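Local coordinates for VAO-type flavoprotein oxidase VAO615 (Myceliophthora thermophila, PDB 6F72) that probably acts as an oxidoreductase that carries bicovalently bound FAD and, once reduced, reacts rapidly with molecular oxygen, its substrate still unidentified, at residues Thr413-Ile417 against Leu502-Asp507. Sequence-based numbering, arbitrary orientation.
Sequences TNSRI and LQPMMD
Gln-503 reaches from its helix to the backbone of Ser-415, its carboxamide offering one acceptor and one donor. OE1 takes the N-H of Ser-415 on a lone pair, N to OE1 3.2 Å, while NE2 donates to Ser-415 O (3.0 Å) from above the carbonyl plane. A chi1 of -172° sends CG away from the backbone N, and a bend at chi2 brings the amide to these peptide groups. NE2 also donates to Asp-507 OD1 (2.8 Å), and a water links OE1 to Asn-414 OD1. Asn-414 slides past Gln-503 in the opposite direction, their amide planes 67° apart. Replaced by alanine, Gln-503 would lose both bonds to Ser-415, and the Asp-507 carboxylate would probably turn more freely. Asp-507 CA covers the centre of one face of the Arg-416 guanidinium, CG above that same face; OD1, 3.2 Å from NH1, makes a salt bridge of charges alone. Tyr-524 OH is hydrogen-bonded to Asp-507 OD2, and Thr-510 takes the arginine NE. Unbranched Met-506 lays CE 3.5 Å from Ser-415 C. This is structural packing, the Ser-415 side chain about 9 Å from FAD. Helix 488-508 packs on edge strand 412-419 of the seven-stranded antiparallel sheet; Met-506 touches Pro-478 of neighbouring strand 472-480, and Leu-502 touches Ile-439 of helix 426-439.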
loop_
_atom_site.group_PDB
_atom_site.type_symbol
_atom_site.label_atom_id
_atom_site.label_comp_id
_atom_site.label_asym_id
_atom_site.label_seq_id
_atom_site.Cartn_x
_atom_site.Cartn_y
_atom_site.Cartn_z
ATOM N N THR A 413 6.729 -8.685 0.022
ATOM C CA THR A 413 7.246 -7.332 -0.118
ATOM C C THR A 413 7.814 -6.891 1.226
ATOM O O THR A 413 7.164 -7.019 2.267
ATOM C CB THR A 413 6.162 -6.342 -0.638
ATOM O OG1 THR A 413 5.830 -6.652 -1.999
ATOM C CG2 THR A 413 6.639 -4.892 -0.587
ATOM N N ASN A 414 9.056 -6.426 1.195
ATOM C CA ASN A 414 9.696 -5.818 2.371
ATOM C C ASN A 414 10.105 -4.407 2.013
ATOM O O ASN A 414 10.018 -4.026 0.843
ATOM C CB ASN A 414 10.893 -6.667 2.789
ATOM C CG ASN A 414 10.536 -8.136 2.893
ATOM O OD1 ASN A 414 9.942 -8.582 3.877
ATOM N ND2 ASN A 414 10.872 -8.895 1.855
ATOM N N SER A 415 10.535 -3.623 3.006
ATOM C CA SER A 415 10.923 -2.247 2.755
ATOM C C SER A 415 11.901 -1.689 3.767
ATOM O O SER A 415 11.956 -2.091 4.943
ATOM C CB SER A 415 9.690 -1.316 2.708
ATOM O OG SER A 415 9.012 -1.340 3.954
ATOM N N ARG A 416 12.658 -0.720 3.295
ATOM C CA ARG A 416 13.388 0.127 4.196
ATOM C C ARG A 416 13.244 1.556 3.712
ATOM O O ARG A 416 13.366 1.821 2.508
ATOM C CB ARG A 416 14.854 -0.330 4.272
ATOM C CG ARG A 416 15.596 0.170 5.502
ATOM C CD ARG A 416 15.153 -0.510 6.792
ATOM N NE ARG A 416 15.961 0.001 7.882
ATOM C CZ ARG A 416 15.665 -0.057 9.177
ATOM N NH1 ARG A 416 14.533 -0.607 9.601
ATOM N NH2 ARG A 416 16.529 0.466 10.057
ATOM N N ILE A 417 12.895 2.450 4.639
ATOM C CA ILE A 417 13.052 3.878 4.434
ATOM C C ILE A 417 14.493 4.158 4.845
ATOM O O ILE A 417 14.882 3.899 5.986
ATOM C CB ILE A 417 12.066 4.712 5.275
ATOM C CG1 ILE A 417 10.633 4.471 4.791
ATOM C CG2 ILE A 417 12.383 6.196 5.164
ATOM C CD1 ILE A 417 9.607 4.423 5.895
ATOM N N LEU A 502 15.763 -11.723 5.345
ATOM C CA LEU A 502 15.963 -10.600 4.439
ATOM C C LEU A 502 15.684 -9.225 5.098
ATOM O O LEU A 502 16.528 -8.315 5.005
ATOM C CB LEU A 502 15.191 -10.766 3.129
ATOM C CG LEU A 502 15.377 -9.649 2.092
ATOM C CD1 LEU A 502 16.820 -9.493 1.635
ATOM C CD2 LEU A 502 14.487 -9.875 0.900
ATOM N N GLN A 503 14.532 -9.078 5.765
ATOM C CA GLN A 503 14.218 -7.820 6.437
ATOM C C GLN A 503 15.252 -7.423 7.520
ATOM O O GLN A 503 15.720 -6.283 7.481
ATOM C CB GLN A 503 12.764 -7.765 6.961
ATOM C CG GLN A 503 12.333 -6.402 7.491
ATOM C CD GLN A 503 12.258 -5.337 6.417
ATOM O OE1 GLN A 503 11.389 -5.391 5.557
ATOM N NE2 GLN A 503 13.165 -4.350 6.468
ATOM N N PRO A 504 15.608 -8.336 8.474
ATOM C CA PRO A 504 16.666 -7.950 9.432
ATOM C C PRO A 504 18.029 -7.604 8.807
ATOM O O PRO A 504 18.766 -6.767 9.368
ATOM C CB PRO A 504 16.769 -9.176 10.351
ATOM C CG PRO A 504 15.384 -9.744 10.327
ATOM C CD PRO A 504 14.990 -9.618 8.880
ATOM N N MET A 505 18.369 -8.229 7.678
ATOM C CA MET A 505 19.601 -7.881 6.953
ATOM C C MET A 505 19.495 -6.448 6.447
ATOM O O MET A 505 20.436 -5.666 6.593
ATOM C CB MET A 505 19.904 -8.837 5.793
ATOM C CG MET A 505 21.104 -8.407 4.950
ATOM S SD MET A 505 21.636 -9.540 3.651
ATOM C CE MET A 505 20.444 -9.200 2.360
ATOM N N MET A 506 18.339 -6.123 5.859
ATOM C CA MET A 506 18.028 -4.768 5.396
ATOM C C MET A 506 18.088 -3.752 6.533
ATOM O O MET A 506 18.634 -2.656 6.360
ATOM C CB MET A 506 16.636 -4.724 4.738
ATOM C CG MET A 506 16.538 -5.469 3.413
ATOM S SD MET A 506 14.852 -5.931 2.969
ATOM C CE MET A 506 14.103 -4.307 2.851
ATOM N N ASP A 507 17.529 -4.133 7.688
ATOM C CA ASP A 507 17.459 -3.271 8.874
ATOM C C ASP A 507 18.845 -2.906 9.386
ATOM O O ASP A 507 19.163 -1.733 9.557
ATOM C CB ASP A 507 16.679 -3.961 9.999
ATOM C CG ASP A 507 15.189 -4.057 9.725
ATOM O OD1 ASP A 507 14.711 -3.615 8.653
ATOM O OD2 ASP A 507 14.500 -4.597 10.612
HETATM O O HOH W 1 9.323 -7.243 6.013
#